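Local coordinates for type-2 restriction enzyme AgeI (Thalassobius gelatinovorus, PDB 5DWA), which recognises the double-stranded DNA sequence 5'-ACCGGT-3' and cleaves it after the first A, leaving 5'-phosphate ends, at residues 169-174 and 222-227; 192-197 and 232-237. All blocks are in the same frame, centred on the assembly; numbering follows the deposited sequence. Where two conformers were deposited one is given.

Contact 1. Residues 169-174 and 222-227. With nucleotides of chain D; nucleotides of chain C.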
loop_
_atom_site.group_PDB
_atom_site.type_symbol
_atom_site.label_atom_id
_atom_site.label_comp_id
_atom_site.label_asym_id
_atom_site.label_seq_id
_atom_site.Cartn_x
_atom_site.Cartn_y
_atom_site.Cartn_z
ATOM N N VAL A 169 -8.036 -7.474 -5.268
ATOM C CA VAL A 169 -9.349 -7.533 -4.640
ATOM C C VAL A 169 -9.957 -6.133 -4.577
ATOM O O VAL A 169 -11.119 -5.932 -4.928
ATOM C CB VAL A 169 -9.270 -8.118 -3.235
ATOM C CG1 VAL A 169 -10.582 -7.873 -2.470
ATOM C CG2 VAL A 169 -8.925 -9.602 -3.300
ATOM N N SER A 170 -9.138 -5.172 -4.170
ATOM C CA SER A 170 -9.586 -3.798 -3.989
ATOM C C SER A 170 -8.541 -2.873 -4.570
ATOM O O SER A 170 -7.357 -3.191 -4.564
ATOM C CB SER A 170 -9.821 -3.490 -2.505
ATOM O OG SER A 170 -8.693 -3.849 -1.715
ATOM N N LEU A 171 -8.978 -1.715 -5.056
ATOM C CA LEU A 171 -8.085 -0.827 -5.790
ATOM C C LEU A 171 -7.387 0.187 -4.890
ATOM O O LEU A 171 -6.166 0.343 -4.979
ATOM C CB LEU A 171 -8.861 -0.111 -6.895
ATOM C CG LEU A 171 -9.480 -1.028 -7.952
ATOM C CD1 LEU A 171 -10.170 -0.209 -9.041
ATOM C CD2 LEU A 171 -8.419 -1.963 -8.562
ATOM N N ALA A 172 -8.158 0.848 -4.017
ATOM C CA ALA A 172 -7.655 1.957 -3.190
ATOM C C ALA A 172 -6.738 2.827 -4.037
ATOM O O ALA A 172 -7.097 3.170 -5.158
ATOM C CB ALA A 172 -6.937 1.445 -1.941
ATOM N N GLU A 173 -5.559 3.181 -3.541
ATOM C CA GLU A 173 -4.589 3.802 -4.441
ATOM C C GLU A 173 -3.485 2.813 -4.762
ATOM O O GLU A 173 -2.498 3.145 -5.419
ATOM C CB GLU A 173 -4.003 5.082 -3.845
ATOM C CG GLU A 173 -4.938 6.282 -3.921
ATOM C CD GLU A 173 -5.398 6.598 -5.335
ATOM O OE1 GLU A 173 -4.662 6.316 -6.310
ATOM O OE2 GLU A 173 -6.515 7.129 -5.471
ATOM N N ARG A 174 -3.670 1.585 -4.302
ATOM C CA ARG A 174 -2.687 0.541 -4.529
ATOM C C ARG A 174 -2.628 0.138 -5.999
ATOM O O ARG A 174 -1.620 -0.392 -6.456
ATOM C CB ARG A 174 -3.000 -0.659 -3.642
ATOM C CG ARG A 174 -2.577 -0.440 -2.202
ATOM C CD ARG A 174 -3.008 -1.580 -1.311
ATOM N NE ARG A 174 -4.423 -1.500 -0.976
ATOM C CZ ARG A 174 -5.388 -2.165 -1.597
ATOM N NH1 ARG A 174 -5.101 -3.019 -2.579
ATOM N NH2 ARG A 174 -6.649 -1.998 -1.220
ATOM N N SER A 222 -13.951 8.241 -10.674
ATOM C CA SER A 222 -12.927 8.316 -9.648
ATOM C C SER A 222 -11.591 8.432 -10.360
ATOM O O SER A 222 -11.524 8.264 -11.580
ATOM C CB SER A 222 -12.952 7.081 -8.764
ATOM O OG SER A 222 -12.547 5.952 -9.522
ATOM N N ASP A 223 -10.522 8.701 -9.623
ATOM C CA ASP A 223 -9.225 8.831 -10.275
ATOM C C ASP A 223 -8.810 7.497 -10.890
ATOM O O ASP A 223 -8.108 7.463 -11.896
ATOM C CB ASP A 223 -8.168 9.352 -9.300
ATOM C CG ASP A 223 -7.930 8.424 -8.134
ATOM O OD1 ASP A 223 -8.735 7.495 -7.919
ATOM O OD2 ASP A 223 -6.933 8.648 -7.423
ATOM N N LYS A 224 -9.284 6.405 -10.301
ATOM C CA LYS A 224 -8.997 5.079 -10.823
ATOM C C LYS A 224 -9.646 4.843 -12.180
ATOM O O LYS A 224 -9.037 4.236 -13.059
ATOM C CB LYS A 224 -9.439 4.020 -9.818
ATOM C CG LYS A 224 -8.464 3.872 -8.669
ATOM C CD LYS A 224 -9.149 3.456 -7.413
ATOM C CE LYS A 224 -9.866 4.623 -6.789
ATOM N NZ LYS A 224 -8.973 5.418 -5.909
ATOM N N ARG A 225 -10.874 5.316 -12.368
ATOM C CA ARG A 225 -11.514 5.163 -13.667
ATOM C C ARG A 225 -10.766 5.992 -14.708
ATOM O O ARG A 225 -10.646 5.590 -15.864
ATOM C CB ARG A 225 -12.986 5.569 -13.627
ATOM C CG ARG A 225 -13.692 5.371 -14.965
ATOM C CD ARG A 225 -15.180 5.654 -14.879
ATOM N NE ARG A 225 -15.871 4.686 -14.036
ATOM C CZ ARG A 225 -16.459 3.583 -14.489
ATOM N NH1 ARG A 225 -16.438 3.293 -15.787
ATOM N NH2 ARG A 225 -17.058 2.761 -13.640
ATOM N N ASN A 226 -10.249 7.141 -14.282
ATOM C CA ASN A 226 -9.456 7.992 -15.163
ATOM C C ASN A 226 -8.163 7.303 -15.610
ATOM O O ASN A 226 -7.731 7.488 -16.740
ATOM C CB ASN A 226 -9.132 9.330 -14.478
ATOM C CG ASN A 226 -10.347 10.238 -14.350
ATOM O OD1 ASN A 226 -11.283 10.157 -15.145
ATOM N ND2 ASN A 226 -10.329 11.116 -13.354
ATOM N N TYR A 227 -7.555 6.508 -14.729
ATOM C CA TYR A 227 -6.359 5.741 -15.092
ATOM C C TYR A 227 -6.630 4.873 -16.314
ATOM O O TYR A 227 -5.803 4.765 -17.223
ATOM C CB TYR A 227 -5.896 4.833 -13.941
ATOM C CG TYR A 227 -5.460 5.517 -12.660
ATOM C CD1 TYR A 227 -4.942 6.805 -12.661
ATOM C CD2 TYR A 227 -5.559 4.853 -11.442
ATOM C CE1 TYR A 227 -4.541 7.416 -11.481
ATOM C CE2 TYR A 227 -5.165 5.455 -10.260
ATOM C CZ TYR A 227 -4.656 6.735 -10.285
ATOM O OH TYR A 227 -4.263 7.338 -9.109
ATOM P P DG D 3 -10.859 8.853 -5.444
ATOM O OP1 DG D 3 -10.958 9.510 -6.769
ATOM O OP2 DG D 3 -11.197 7.426 -5.299
ATOM O "O5'" DG D 3 -9.387 9.086 -4.855
ATOM C "C5'" DG D 3 -8.885 10.409 -4.765
ATOM C "C4'" DG D 3 -8.013 10.613 -3.532
ATOM O "O4'" DG D 3 -8.781 10.423 -2.312
ATOM C "C3'" DG D 3 -6.801 9.702 -3.405
ATOM O "O3'" DG D 3 -5.751 10.467 -2.796
ATOM C "C2'" DG D 3 -7.317 8.602 -2.468
ATOM C "C1'" DG D 3 -8.163 9.430 -1.509
ATOM N N9 DG D 3 -9.233 8.699 -0.829
ATOM C C8 DG D 3 -10.182 7.889 -1.403
ATOM N N7 DG D 3 -11.047 7.414 -0.545
ATOM C C5 DG D 3 -10.668 7.979 0.671
ATOM C C6 DG D 3 -11.238 7.848 1.965
ATOM O O6 DG D 3 -12.220 7.189 2.307
ATOM N N1 DG D 3 -10.541 8.581 2.913
ATOM C C2 DG D 3 -9.440 9.354 2.654
ATOM N N2 DG D 3 -8.903 9.990 3.704
ATOM N N3 DG D 3 -8.896 9.488 1.448
ATOM C C4 DG D 3 -9.567 8.782 0.511
ATOM P P DC C 6 -4.010 -6.924 -2.449
ATOM O OP1 DC C 6 -4.956 -7.601 -3.321
ATOM O OP2 DC C 6 -3.301 -5.695 -2.846
ATOM O "O5'" DC C 6 -4.800 -6.604 -1.100
ATOM C "C5'" DC C 6 -5.442 -7.642 -0.420
ATOM C "C4'" DC C 6 -5.982 -7.118 0.888
ATOM O "O4'" DC C 6 -4.905 -6.575 1.680
ATOM C "C3'" DC C 6 -7.028 -6.022 0.775
ATOM O "O3'" DC C 6 -8.001 -6.261 1.748
ATOM C "C2'" DC C 6 -6.240 -4.740 1.078
ATOM C "C1'" DC C 6 -5.186 -5.238 2.056
ATOM N N1 DC C 6 -3.905 -4.510 1.986
ATOM C C2 DC C 6 -3.359 -3.914 3.128
ATOM O O2 DC C 6 -3.981 -3.946 4.196
ATOM N N3 DC C 6 -2.161 -3.287 3.026
ATOM C C4 DC C 6 -1.511 -3.276 1.867
ATOM N N4 DC C 6 -0.339 -2.641 1.814
ATOM C C5 DC C 6 -2.035 -3.906 0.708
ATOM C C6 DC C 6 -3.215 -4.509 0.809
ATOM P P DG C 7 -9.535 -5.861 1.516
ATOM O OP1 DG C 7 -10.333 -7.087 1.733
ATOM O OP2 DG C 7 -9.707 -5.073 0.288
ATOM O "O5'" DG C 7 -9.834 -4.868 2.729
ATOM C "C5'" DG C 7 -9.629 -5.270 4.062
ATOM C "C4'" DG C 7 -9.787 -4.066 4.979
ATOM O "O4'" DG C 7 -8.616 -3.218 4.875
ATOM C "C3'" DG C 7 -10.965 -3.165 4.641
ATOM O "O3'" DG C 7 -11.444 -2.603 5.828
ATOM C "C2'" DG C 7 -10.330 -2.099 3.740
ATOM C "C1'" DG C 7 -8.980 -1.919 4.408
ATOM N N9 DG C 7 -7.920 -1.513 3.507
ATOM C C8 DG C 7 -7.964 -1.442 2.133
ATOM N N7 DG C 7 -6.818 -1.115 1.604
ATOM C C5 DG C 7 -5.961 -1.000 2.688
ATOM C C6 DG C 7 -4.587 -0.674 2.737
ATOM O O6 DG C 7 -3.821 -0.432 1.794
ATOM N N1 DG C 7 -4.104 -0.668 4.036
ATOM C C2 DG C 7 -4.852 -0.939 5.155
ATOM N N2 DG C 7 -4.208 -0.889 6.323
ATOM N N3 DG C 7 -6.138 -1.239 5.123
ATOM C C4 DG C 7 -6.625 -1.253 3.863
#

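Contact 2. Residues 192-197 and 232-237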
loop_
_atom_site.group_PDB
_atom_site.type_symbol
_atom_site.label_atom_id
_atom_site.label_comp_id
_atom_site.label_asym_id
_atom_site.label_seq_id
_atom_site.Cartn_x
_atom_site.Cartn_y
_atom_site.Cartn_z
ATOM N N SER A 192 -1.894 -6.341 -20.782
ATOM C CA SER A 192 -1.794 -6.002 -19.365
ATOM C C SER A 192 -3.191 -5.740 -18.822
ATOM O O SER A 192 -3.740 -4.651 -18.984
ATOM C CB SER A 192 -0.892 -4.788 -19.159
ATOM O OG SER A 192 -0.800 -4.448 -17.785
ATOM N N VAL A 193 -3.769 -6.755 -18.186
ATOM C CA VAL A 193 -5.167 -6.699 -17.780
ATOM C C VAL A 193 -5.275 -6.397 -16.295
ATOM O O VAL A 193 -4.524 -6.944 -15.494
ATOM C CB VAL A 193 -5.872 -8.028 -18.111
ATOM C CG1 VAL A 193 -7.318 -8.021 -17.654
ATOM C CG2 VAL A 193 -5.791 -8.303 -19.624
ATOM N N LEU A 194 -6.192 -5.496 -15.940
ATOM C CA LEU A 194 -6.566 -5.283 -14.548
ATOM C C LEU A 194 -7.810 -6.112 -14.241
ATOM O O LEU A 194 -8.876 -5.855 -14.793
ATOM C CB LEU A 194 -6.836 -3.794 -14.288
ATOM C CG LEU A 194 -7.213 -3.425 -12.853
ATOM C CD1 LEU A 194 -6.065 -3.737 -11.908
ATOM C CD2 LEU A 194 -7.601 -1.947 -12.769
ATOM N N SER A 195 -7.658 -7.106 -13.371
ATOM C CA SER A 195 -8.782 -7.920 -12.931
ATOM C C SER A 195 -9.032 -7.602 -11.474
ATOM O O SER A 195 -8.099 -7.619 -10.673
ATOM C CB SER A 195 -8.496 -9.411 -13.120
ATOM O OG SER A 195 -8.251 -9.695 -14.487
ATOM N N THR A 196 -10.273 -7.287 -11.123
ATOM C CA THR A 196 -10.526 -6.839 -9.780
ATOM C C THR A 196 -11.886 -7.264 -9.279
ATOM O O THR A 196 -12.817 -7.436 -10.056
ATOM C CB THR A 196 -10.377 -5.297 -9.696
ATOM O OG1 THR A 196 -10.469 -4.881 -8.328
ATOM C CG2 THR A 196 -11.428 -4.569 -10.569
ATOM N N LEU A 197 -11.981 -7.453 -7.970
ATOM C CA LEU A 197 -13.279 -7.626 -7.335
ATOM C C LEU A 197 -13.882 -6.267 -6.989
ATOM O O LEU A 197 -15.048 -6.196 -6.579
ATOM C CB LEU A 197 -13.156 -8.489 -6.079
ATOM C CG LEU A 197 -12.695 -9.919 -6.352
ATOM C CD1 LEU A 197 -12.637 -10.683 -5.055
ATOM C CD2 LEU A 197 -13.630 -10.590 -7.339
ATOM N N GLY A 232 -5.424 5.297 -20.222
ATOM C CA GLY A 232 -5.198 4.019 -20.881
ATOM C C GLY A 232 -4.083 3.201 -20.257
ATOM O O GLY A 232 -3.277 2.589 -20.965
ATOM N N ASP A 233 -4.047 3.173 -18.928
ATOM C CA ASP A 233 -2.945 2.544 -18.203
ATOM C C ASP A 233 -2.988 1.010 -18.215
ATOM O O ASP A 233 -2.028 0.375 -17.793
ATOM C CB ASP A 233 -2.920 3.035 -16.753
ATOM C CG ASP A 233 -2.438 4.468 -16.627
ATOM O OD1 ASP A 233 -1.687 4.923 -17.516
ATOM O OD2 ASP A 233 -2.803 5.132 -15.631
ATOM N N PHE A 234 -4.093 0.429 -18.685
ATOM C CA PHE A 234 -4.256 -1.030 -18.781
ATOM C C PHE A 234 -4.914 -1.398 -20.106
ATOM O O PHE A 234 -5.638 -0.591 -20.688
ATOM C CB PHE A 234 -5.103 -1.583 -17.615
ATOM C CG PHE A 234 -4.512 -1.325 -16.269
ATOM C CD1 PHE A 234 -3.610 -2.216 -15.710
ATOM C CD2 PHE A 234 -4.838 -0.177 -15.566
ATOM C CE1 PHE A 234 -3.045 -1.966 -14.473
ATOM C CE2 PHE A 234 -4.283 0.080 -14.329
ATOM C CZ PHE A 234 -3.387 -0.819 -13.775
ATOM N N SER A 235 -4.666 -2.617 -20.579
ATOM C CA SER A 235 -5.251 -3.078 -21.836
ATOM C C SER A 235 -6.765 -3.129 -21.727
ATOM O O SER A 235 -7.488 -2.817 -22.676
ATOM C CB SER A 235 -4.712 -4.459 -22.218
ATOM O OG SER A 235 -3.309 -4.433 -22.373
ATOM N N ALA A 236 -7.225 -3.545 -20.552
ATOM C CA ALA A 236 -8.642 -3.682 -20.250
ATOM C C ALA A 236 -8.786 -3.930 -18.765
ATOM O O ALA A 236 -7.835 -4.341 -18.112
ATOM C CB ALA A 236 -9.265 -4.813 -21.032
ATOM N N CYS A 237 -9.972 -3.652 -18.237
ATOM C CA CYS A 237 -10.264 -3.909 -16.837
ATOM C C CYS A 237 -11.517 -4.758 -16.736
ATOM O O CYS A 237 -12.526 -4.485 -17.400
ATOM C CB CYS A 237 -10.437 -2.592 -16.071
ATOM S SG CYS A 237 -11.018 -2.769 -14.350
#

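Contact 1. Residues 169-174 and 222-227
The Y227 ring stands with E173 OE1 at its edge and the D223 carbonyl oxygen over the centre of one face, the ring and the E173 carboxylate lying almost at right angles (87°). Its hydroxyl donates to E173 OE1, OH to OE1 3.0 Å, reaching the syn side of the carboxylate slightly out of plane. The guanidinium of R174 carries C2' of DC6 of chain C on one face and L171 O on the other, and sets its edge against the guanine of DG7 of chain C: NH2 donates to N7 at 3.0 Å, while the bond from NE to O6 is weak. NH1 and NH2 also grip S170 O and S170 OG, and S170 OG donates to OP2 of DG7.

K224 is long enough to lay its CD along L171 CB, 3.6 Å away, its chain then turning twice near the end to bring NZ into a cluster of oxygens. NZ donates to A172 O from above the carbonyl plane, to OP2 of DG3 of chain D, and, in a salt bridge, to the syn lone pair of D223 OD1 at 2.9 Å; its bond in the salt bridge to E173 OE2 is weak. E173, D223 and K224 thus form a salt-bridge network. E173 OE2 and D223 OD2 lie 2.5 Å apart, their carboxylate planes turned by 70°.

The D223 backbone N, at the start of the helix that S222 caps, donates to OP1 of the same DG3 phosphate. The chemistry implies a division of labour: R174 addresses a base edge on one strand, whereas K224 NZ probably draws the two acid groups and a phosphate of the other strand together.

Contact 2. Residues 192-197 and 232-237
S192 and S235 join the two segments through a pair of hydrogen bonds. S235 N gives its hydrogen to S192 O at 2.7 Å, and S192 N gives its own to S235 OG at 2.9 Å in a nearly straight bond (169°). Serine suits the place because, with OG beside its own backbone N (chi1 -60°), a short hydroxyl does the accepting. With its hydroxyl gone, as in an alanine, the S192 N-H would probably lose this acceptor, leaving S235 N to S192 O as the one remaining hydrogen bond between these two residues. Further on, L194 N donates to A236 O at 3.0 Å, as expected of parallel strands with L194 opposite C237. A short CA-H...O contact, C237 CA to L194 O at 3.1 Å, supplements the pairing.

Apolar packing fills the face bearing L194 and C237. L194 CB sits over one face of the F234 ring, offset toward the rim, in a CH-pi contact 4.0 Å from the centroid. With CG anti to the backbone N (chi1 -179°), the leucine carries CD2 to C237 SG, 3.9 Å away; branched, it offers CB to the ring and CD2 to the sulfur. I228 of helix 223-230 covers these three residues, and H166 meets the F234 ring edge-to-face. The face of V193 and A236 is packed by Y272 of helix 268-277; the small alanine probably leaves room for Y272.

S192 OG itself is hydrogen-bonded to S182 OG, and T196 OG1 to K168 O. The chemistry thus implies two roles within the beta-alpha-beta unit: the hydrogen bonds link the two chain segments, while leucine, phenylalanine and cysteine probably keep this buried side dry.

How the contacts relate
The segments alternate along the chain, 169-174, 192-197, 222-227, 232-237, so the two contacts are interleaved, with centres about 11 Å apart. Strand 191-196 leads through helix 223-230 to strand 236-239, a beta-alpha-beta unit of the mixed sheet. Contact 2 pairs its strands; contact 1 joins the start of its helix to the loop after the adjacent strand 159-168. They meet where Y227 O probably accepts a hydrogen bond from D233 N, 2.9 Å away, and where L171 CD2 packs against T196 OG1 at 3.6 Å. The sheet of this PD-(D/E)XK nuclease, buried at contact 2, thus carries the loop and helix end that face the DNA.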